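Putative esterase PA1618 (Pseudomonas aeruginosa, PDB 4QD8) probably hydrolyses acyl-CoA thioesters, perhaps including 1,4-dihydroxy-2-naphthoyl-CoA, as a hotdog-fold thioesterase of the PaaI family. Local coordinates at residues 11-16 against 27-32; 41-46 against 98-103. All blocks are in the same frame, centred on the assembly; numbering follows the deposited sequence.

Interaction 1. Residues 11-16 against 27-32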
ATOM      1  N   GLU A  11       1.316  -4.133  31.605  1.00 27.34           N
ATOM      2  CA  GLU A  11       0.873  -3.013  32.425  1.00 22.33           C
ATOM      3  C   GLU A  11       1.506  -1.705  31.974  1.00 23.52           C
ATOM      4  O   GLU A  11       0.823  -0.689  31.852  1.00 22.95           O
ATOM      5  CB  GLU A  11       1.197  -3.248  33.909  1.00 27.09           C
ATOM      6  CG  GLU A  11       0.414  -2.334  34.844  1.00 23.52           C
ATOM      7  CD  GLU A  11      -1.013  -2.809  35.024  1.00 25.93           C
ATOM      8  OE1 GLU A  11      -1.877  -2.006  35.438  1.00 24.00           O
ATOM      9  OE2 GLU A  11      -1.274  -3.994  34.758  1.00 29.10           O
ATOM     10  N   GLN A  12       2.814  -1.740  31.726  1.00 23.89           N
ATOM     11  CA  GLN A  12       3.545  -0.562  31.283  1.00 26.27           C
ATOM     12  C   GLN A  12       3.065  -0.138  29.904  1.00 19.19           C
ATOM     13  O   GLN A  12       2.887   1.058  29.633  1.00 22.26           O
ATOM     14  CB  GLN A  12       5.049  -0.857  31.219  1.00 27.69           C
ATOM     15  CG  GLN A  12       5.741  -1.073  32.553  1.00 34.83           C
ATOM     16  CD  GLN A  12       7.175  -1.549  32.376  1.00 41.06           C
ATOM     17  OE1 GLN A  12       7.457  -2.400  31.530  1.00 45.37           O
ATOM     18  NE2 GLN A  12       8.089  -0.993  33.163  1.00 45.77           N
ATOM     19  N   LEU A  13       2.870  -1.115  29.023  1.00 22.11           N
ATOM     20  CA  LEU A  13       2.406  -0.810  27.669  1.00 23.25           C
ATOM     21  C   LEU A  13       1.066  -0.089  27.754  1.00 19.20           C
ATOM     22  O   LEU A  13       0.866   0.962  27.134  1.00 22.09           O
ATOM     23  CB  LEU A  13       2.287  -2.074  26.807  1.00 20.76           C
ATOM     24  CG  LEU A  13       3.559  -2.918  26.627  1.00 23.82           C
ATOM     25  CD1 LEU A  13       3.303  -4.058  25.664  1.00 26.35           C
ATOM     26  CD2 LEU A  13       4.701  -2.064  26.139  1.00 30.19           C
ATOM     27  N   ASN A  14       0.152  -0.645  28.541  1.00 21.81           N
ATOM     28  CA  ASN A  14      -1.146  -0.012  28.727  1.00 19.19           C
ATOM     29  C   ASN A  14      -1.059   1.328  29.431  1.00 20.24           C
ATOM     30  O   ASN A  14      -1.648   2.307  28.987  1.00 20.08           O
ATOM     31  CB  ASN A  14      -2.107  -0.948  29.455  1.00 18.60           C
ATOM     32  CG  ASN A  14      -2.592  -2.074  28.564  1.00 21.09           C
ATOM     33  OD1 ASN A  14      -2.894  -1.852  27.393  1.00 20.81           O
ATOM     34  ND2 ASN A  14      -2.645  -3.285  29.097  1.00 21.08           N
ATOM     35  N   ALA A  15      -0.322   1.374  30.539  1.00 18.23           N
ATOM     36  CA  ALA A  15      -0.147   2.621  31.267  1.00 22.24           C
ATOM     37  C   ALA A  15       0.459   3.732  30.396  1.00 19.87           C
ATOM     38  O   ALA A  15       0.125   4.903  30.554  1.00 22.28           O
ATOM     39  CB  ALA A  15       0.701   2.395  32.530  1.00 19.75           C
ATOM     40  N   SER A  16       1.338   3.356  29.467  1.00 22.18           N
ATOM     41  CA  SER A  16       2.043   4.356  28.661  1.00 25.56           C
ATOM     42  C   SER A  16       1.122   5.101  27.701  1.00 23.49           C
ATOM     43  O   SER A  16       1.486   6.155  27.179  1.00 25.66           O
ATOM     44  CB  SER A  16       3.224   3.728  27.908  1.00 25.40           C
ATOM     45  OG  SER A  16       2.787   2.840  26.895  1.00 29.43           O
ATOM     46  N   ILE A  27      -7.810   0.874  23.519  1.00 20.35           N
ATOM     47  CA  ILE A  27      -6.835  -0.132  23.111  1.00 19.95           C
ATOM     48  C   ILE A  27      -6.187  -0.771  24.336  1.00 17.86           C
ATOM     49  O   ILE A  27      -5.749  -0.085  25.267  1.00 19.56           O
ATOM     50  CB  ILE A  27      -5.771   0.450  22.149  1.00 18.17           C
ATOM     51  CG1 ILE A  27      -6.424   0.858  20.827  1.00 17.15           C
ATOM     52  CG2 ILE A  27      -4.651  -0.572  21.896  1.00 17.45           C
ATOM     53  CD1 ILE A  27      -5.466   1.572  19.828  1.00 19.47           C
ATOM     54  N   ARG A  28      -6.169  -2.096  24.340  1.00 17.48           N
ATOM     55  CA  ARG A  28      -5.638  -2.852  25.461  1.00 19.75           C
ATOM     56  C   ARG A  28      -4.622  -3.860  24.951  1.00 19.79           C
ATOM     57  O   ARG A  28      -4.968  -4.740  24.163  1.00 19.24           O
ATOM     58  CB  ARG A  28      -6.789  -3.572  26.183  1.00 22.57           C
ATOM     59  CG  ARG A  28      -6.369  -4.357  27.416  1.00 29.62           C
ATOM     60  CD  ARG A  28      -7.560  -5.082  28.041  1.00 33.99           C
ATOM     61  NE  ARG A  28      -8.028  -6.200  27.217  1.00 37.05           N
ATOM     62  CZ  ARG A  28      -9.290  -6.619  27.165  1.00 38.35           C
ATOM     63  NH1 ARG A  28     -10.225  -6.013  27.881  1.00 38.97           N
ATOM     64  NH2 ARG A  28      -9.620  -7.637  26.380  1.00 39.31           N
ATOM     65  N   PHE A  29      -3.367  -3.723  25.383  1.00 18.20           N
ATOM     66  CA  PHE A  29      -2.372  -4.757  25.113  1.00 19.60           C
ATOM     67  C   PHE A  29      -2.696  -5.961  25.982  1.00 19.84           C
ATOM     68  O   PHE A  29      -2.819  -5.821  27.201  1.00 21.89           O
ATOM     69  CB  PHE A  29      -0.962  -4.229  25.379  1.00 20.10           C
ATOM     70  CG  PHE A  29      -0.541  -3.182  24.386  1.00 19.45           C
ATOM     71  CD1 PHE A  29      -0.908  -1.859  24.560  1.00 18.13           C
ATOM     72  CD2 PHE A  29       0.175  -3.536  23.251  1.00 18.30           C
ATOM     73  CE1 PHE A  29      -0.554  -0.890  23.621  1.00 21.61           C
ATOM     74  CE2 PHE A  29       0.534  -2.588  22.315  1.00 18.77           C
ATOM     75  CZ  PHE A  29       0.166  -1.256  22.497  1.00 17.99           C
ATOM     76  N   GLU A  30      -2.842  -7.126  25.348  1.00 21.37           N
ATOM     77  CA  GLU A  30      -3.466  -8.290  25.976  1.00 23.73           C
ATOM     78  C   GLU A  30      -2.533  -9.453  26.223  1.00 24.85           C
ATOM     79  O   GLU A  30      -2.689 -10.195  27.196  1.00 28.54           O
ATOM     80  CB  GLU A  30      -4.557  -8.834  25.063  1.00 27.14           C
ATOM     81  CG  GLU A  30      -5.470  -7.798  24.498  1.00 28.34           C
ATOM     82  CD  GLU A  30      -6.845  -8.345  24.289  1.00 33.85           C
ATOM     83  OE1 GLU A  30      -7.796  -7.748  24.843  1.00 38.03           O
ATOM     84  OE2 GLU A  30      -6.966  -9.371  23.575  1.00 34.29           O
ATOM     85  N   ALA A  31      -1.606  -9.658  25.299  1.00 20.76           N
ATOM     86  CA  ALA A  31      -0.825 -10.884  25.278  1.00 24.13           C
ATOM     87  C   ALA A  31       0.449 -10.697  24.487  1.00 22.25           C
ATOM     88  O   ALA A  31       0.549  -9.810  23.637  1.00 21.64           O
ATOM     89  CB  ALA A  31      -1.642 -12.011  24.674  1.00 23.66           C
ATOM     90  N   PHE A  32       1.430 -11.540  24.778  1.00 22.56           N
ATOM     91  CA  PHE A  32       2.625 -11.618  23.958  1.00 22.65           C
ATOM     92  C   PHE A  32       3.236 -13.007  24.054  1.00 25.11           C
ATOM     93  O   PHE A  32       2.934 -13.768  24.974  1.00 21.63           O
ATOM     94  CB  PHE A  32       3.638 -10.544  24.354  1.00 21.00           C
ATOM     95  CG  PHE A  32       4.302 -10.779  25.686  1.00 25.44           C
ATOM     96  CD1 PHE A  32       5.480 -11.513  25.771  1.00 26.58           C
ATOM     97  CD2 PHE A  32       3.756 -10.246  26.848  1.00 26.72           C
ATOM     98  CE1 PHE A  32       6.098 -11.725  26.996  1.00 29.01           C
ATOM     99  CE2 PHE A  32       4.367 -10.449  28.080  1.00 28.88           C
ATOM    100  CZ  PHE A  32       5.542 -11.194  28.153  1.00 28.07           C
TER

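Interaction 2. Residues 41-46 against 98-103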
ATOM      1  N   MET A  41      -9.364  -3.852  20.821  1.00 18.08           N
ATOM      2  CA  MET A  41     -10.001  -2.550  20.875  1.00 19.23           C
ATOM      3  C   MET A  41     -11.497  -2.772  20.788  1.00 18.69           C
ATOM      4  O   MET A  41     -11.941  -3.628  20.036  1.00 16.70           O
ATOM      5  CB  MET A  41      -9.545  -1.718  19.679  1.00 16.35           C
ATOM      6  CG  MET A  41      -9.987  -0.255  19.680  1.00 18.83           C
ATOM      7  SD  MET A  41      -9.326   0.637  18.254  1.00 20.00           S
ATOM      8  CE  MET A  41     -10.048  -0.312  16.924  1.00 18.74           C
ATOM      9  N   PRO A  42     -12.281  -2.001  21.557  1.00 20.25           N
ATOM     10  CA  PRO A  42     -13.742  -2.134  21.452  1.00 21.45           C
ATOM     11  C   PRO A  42     -14.285  -1.640  20.119  1.00 20.09           C
ATOM     12  O   PRO A  42     -13.732  -0.708  19.523  1.00 18.25           O
ATOM     13  CB  PRO A  42     -14.258  -1.222  22.575  1.00 21.70           C
ATOM     14  CG  PRO A  42     -13.139  -0.228  22.792  1.00 22.82           C
ATOM     15  CD  PRO A  42     -11.887  -1.042  22.603  1.00 21.97           C
ATOM     16  N   VAL A  43     -15.350  -2.286  19.648  1.00 17.70           N
ATOM     17  CA  VAL A  43     -16.100  -1.815  18.492  1.00 18.22           C
ATOM     18  C   VAL A  43     -17.374  -1.174  19.027  1.00 20.88           C
ATOM     19  O   VAL A  43     -18.361  -1.867  19.317  1.00 21.02           O
ATOM     20  CB  VAL A  43     -16.423  -2.967  17.517  1.00 17.52           C
ATOM     21  CG1 VAL A  43     -17.198  -2.461  16.318  1.00 19.60           C
ATOM     22  CG2 VAL A  43     -15.122  -3.665  17.071  1.00 20.35           C
ATOM     23  N   ASP A  44     -17.334   0.145  19.193  1.00 20.18           N
ATOM     24  CA  ASP A  44     -18.456   0.871  19.777  1.00 20.67           C
ATOM     25  C   ASP A  44     -18.476   2.313  19.268  1.00 19.67           C
ATOM     26  O   ASP A  44     -17.848   2.611  18.261  1.00 18.18           O
ATOM     27  CB  ASP A  44     -18.473   0.756  21.321  1.00 21.53           C
ATOM     28  CG  ASP A  44     -17.257   1.388  21.997  1.00 23.05           C
ATOM     29  OD1 ASP A  44     -16.638   2.321  21.447  1.00 24.74           O
ATOM     30  OD2 ASP A  44     -16.938   0.955  23.117  1.00 27.47           O
ATOM     31  N   SER A  45     -19.203   3.203  19.939  1.00 21.28           N
ATOM     32  CA  SER A  45     -19.313   4.585  19.470  1.00 21.71           C
ATOM     33  C   SER A  45     -17.969   5.314  19.378  1.00 21.26           C
ATOM     34  O   SER A  45     -17.825   6.269  18.612  1.00 22.78           O
ATOM     35  CB  SER A  45     -20.293   5.380  20.342  1.00 23.96           C
ATOM     36  OG  SER A  45     -19.881   5.360  21.690  1.00 29.52           O
ATOM     37  N   ARG A  46     -16.982   4.856  20.139  1.00 20.40           N
ATOM     38  CA  ARG A  46     -15.669   5.495  20.103  1.00 19.97           C
ATOM     39  C   ARG A  46     -14.934   5.196  18.797  1.00 20.01           C
ATOM     40  O   ARG A  46     -14.083   5.973  18.369  1.00 18.37           O
ATOM     41  CB  ARG A  46     -14.816   5.029  21.281  1.00 24.30           C
ATOM     42  CG  ARG A  46     -15.270   5.546  22.634  1.00 26.63           C
ATOM     43  CD  ARG A  46     -14.561   4.803  23.751  1.00 27.91           C
ATOM     44  NE  ARG A  46     -15.052   3.431  23.893  1.00 28.80           N
ATOM     45  CZ  ARG A  46     -14.592   2.547  24.773  1.00 27.10           C
ATOM     46  NH1 ARG A  46     -13.602   2.874  25.594  1.00 31.22           N
ATOM     47  NH2 ARG A  46     -15.114   1.328  24.831  1.00 32.07           N
ATOM     48  N   GLY A  98     -18.740  -5.866  19.825  1.00 23.85           N
ATOM     49  CA  GLY A  98     -17.709  -6.689  20.430  1.00 23.44           C
ATOM     50  C   GLY A  98     -16.369  -5.983  20.399  1.00 21.09           C
ATOM     51  O   GLY A  98     -16.300  -4.766  20.559  1.00 19.81           O
ATOM     52  N   ARG A  99     -15.303  -6.756  20.206  1.00 21.59           N
ATOM     53  CA  ARG A  99     -13.955  -6.193  20.129  1.00 21.73           C
ATOM     54  C   ARG A  99     -13.240  -6.691  18.884  1.00 20.98           C
ATOM     55  O   ARG A  99     -13.567  -7.750  18.336  1.00 21.68           O
ATOM     56  CB  ARG A  99     -13.129  -6.566  21.367  1.00 19.70           C
ATOM     57  CG  ARG A  99     -13.717  -6.095  22.700  1.00 23.09           C
ATOM     58  CD  ARG A  99     -12.830  -6.499  23.861  1.00 24.65           C
ATOM     59  NE  ARG A  99     -11.560  -5.777  23.883  1.00 23.50           N
ATOM     60  CZ  ARG A  99     -11.424  -4.513  24.273  1.00 29.04           C
ATOM     61  NH1 ARG A  99     -12.485  -3.816  24.667  1.00 29.81           N
ATOM     62  NH2 ARG A  99     -10.227  -3.933  24.268  1.00 27.78           N
ATOM     63  N   VAL A 100     -12.258  -5.917  18.439  1.00 18.25           N
ATOM     64  CA  VAL A 100     -11.403  -6.350  17.347  1.00 18.10           C
ATOM     65  C   VAL A 100     -10.010  -6.605  17.922  1.00 15.17           C
ATOM     66  O   VAL A 100      -9.495  -5.802  18.708  1.00 16.62           O
ATOM     67  CB  VAL A 100     -11.384  -5.329  16.185  1.00 17.25           C
ATOM     68  CG1 VAL A 100     -10.969  -3.945  16.659  1.00 15.92           C
ATOM     69  CG2 VAL A 100     -10.494  -5.823  15.043  1.00 17.56           C
ATOM     70  N   THR A 101      -9.425  -7.745  17.560  1.00 15.16           N
ATOM     71  CA  THR A 101      -8.143  -8.179  18.125  1.00 16.58           C
ATOM     72  C   THR A 101      -7.065  -8.189  17.043  1.00 16.87           C
ATOM     73  O   THR A 101      -7.271  -8.757  15.972  1.00 18.10           O
ATOM     74  CB  THR A 101      -8.282  -9.591  18.719  1.00 18.77           C
ATOM     75  OG1 THR A 101      -9.249  -9.564  19.777  1.00 21.55           O
ATOM     76  CG2 THR A 101      -6.953 -10.080  19.286  1.00 20.55           C
ATOM     77  N   ALA A 102      -5.925  -7.556  17.327  1.00 17.94           N
ATOM     78  CA  ALA A 102      -4.834  -7.472  16.360  1.00 16.57           C
ATOM     79  C   ALA A 102      -3.640  -8.256  16.882  1.00 16.86           C
ATOM     80  O   ALA A 102      -3.319  -8.182  18.064  1.00 16.79           O
ATOM     81  CB  ALA A 102      -4.443  -6.017  16.132  1.00 17.45           C
ATOM     82  N   VAL A 103      -2.987  -9.008  16.000  1.00 15.41           N
ATOM     83  CA  VAL A 103      -1.764  -9.733  16.370  1.00 16.14           C
ATOM     84  C   VAL A 103      -0.640  -9.284  15.447  1.00 15.30           C
ATOM     85  O   VAL A 103      -0.791  -9.325  14.228  1.00 16.05           O
ATOM     86  CB  VAL A 103      -1.955 -11.253  16.243  1.00 18.99           C
ATOM     87  CG1 VAL A 103      -0.711 -12.008  16.723  1.00 20.95           C
ATOM     88  CG2 VAL A 103      -3.163 -11.705  17.052  1.00 22.79           C
TER

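Interaction 1. Residues 11-16 against 27-32
The carboxamide of Asn14 docks on the backbone of Phe29 with both its ends. Asn14 OD1 accepts from Phe29 N at 2.8 Å through an in-plane lone pair, while Asn14 ND2 donates to Phe29 O at 3.2 Å, and the two bonds together fix the rotation of the amide. They also occupy the peptide groups that Phe29 turns toward the helix. The same OD1 lies in the plane of the Phe29 ring at its edge, 3.5 Å from Phe29 CD1, with amide and ring planes 50° apart. Leu13 takes a face of that ring: its CB sits over the rim side, 3.9 Å from Phe29 CG, and its CD1 reaches Phe29 CD2 at 4.0 Å. Residues 11-15 of the helix run nearly antiparallel to strand 28-32, at one end of the hotdog sheet; its pairing with strand 36-42 is interrupted by a classic beta bulge in which Glu30 and Ala31 both face Thr38. With CG beside the backbone N (chi1 -69°), Phe29 holds its ring against the helix, where Leu10 and Gln17 add further contacts. Leu13 also packs on Met69 of helix 56-72. On the strand's other side Glu30 OE1 bonds Ser40 OG.

Interaction 2. Residues 41-46 against 98-103
Arg99 lays its guanidinium flat over the Met41-Pro42 peptide, with the carbonyl carbon of Met41 beneath the centre of the group and Pro42 N nearer the rim. Its NH1 comes within 3.5 Å of Pro42 CD, and NH2 passes 3.6 Å from Met41 N. A bend at chi3 (69°) folds the chain back over the neighbouring strand, and the hydrogen bond from NH2 to Ser40 OG anchors its far end. Beneath this cover the backbones pair as antiparallel strands. Met41 and Val100 form a hydrogen-bonded pair, with Met41 N donating to Val100 O at 2.9 Å and Val100 N to Met41 O at 2.8 Å; Pro42 and Arg99 follow as a non-hydrogen-bonded pair, their CA atoms 4.3 Å apart. Such a position suits a proline, which has no N-H to donate; the next bond runs from Val43 N to Gly98 O at 2.8 Å. This joins the end of strand 36-42 to the start of strand 99-106 in the hotdog sheet, whose inner face wraps helix 56-72. On that face Met41 and Val100 run alongside each other toward the helix, with Met41 CE 3.8 Å from Val100 CG1, and both rest on Leu62. Val43 CG2 meets the same Val100 CG1 at 4.2 Å, roughly at right angles to the approach of Met41 CE. Farther along, Asp44 OD1 accepts from Arg46 N in an Asx turn, while the guanidinium of Arg46 grips the same carboxylate side-on through NE and NH2; Arg46 also packs on Leu24 of the second subunit.

Both contacts are largely buried and belong to one sheet, since strand 28-32 of interaction 1 pairs with strand 36-42, whose end enters interaction 2. Interaction 1 brings an N-terminal helix against a strand and relies on side-chain-to-backbone hydrogen bonds and an aromatic ring. In interaction 2 strand meets strand, so main-chain bonds dominate, with an apolar face against helix 56-72 and a charged one on the other side. The contacts meet directly on both sides of the sheet: Ile27 CG1 packs on Met41 SD at 3.9 Å, whereas on the polar face like charges come close, Arg28 NH2 and Arg99 NE at 3.7 Å, probably eased by Glu30. Ser40 OG is a polar partner of both contacts.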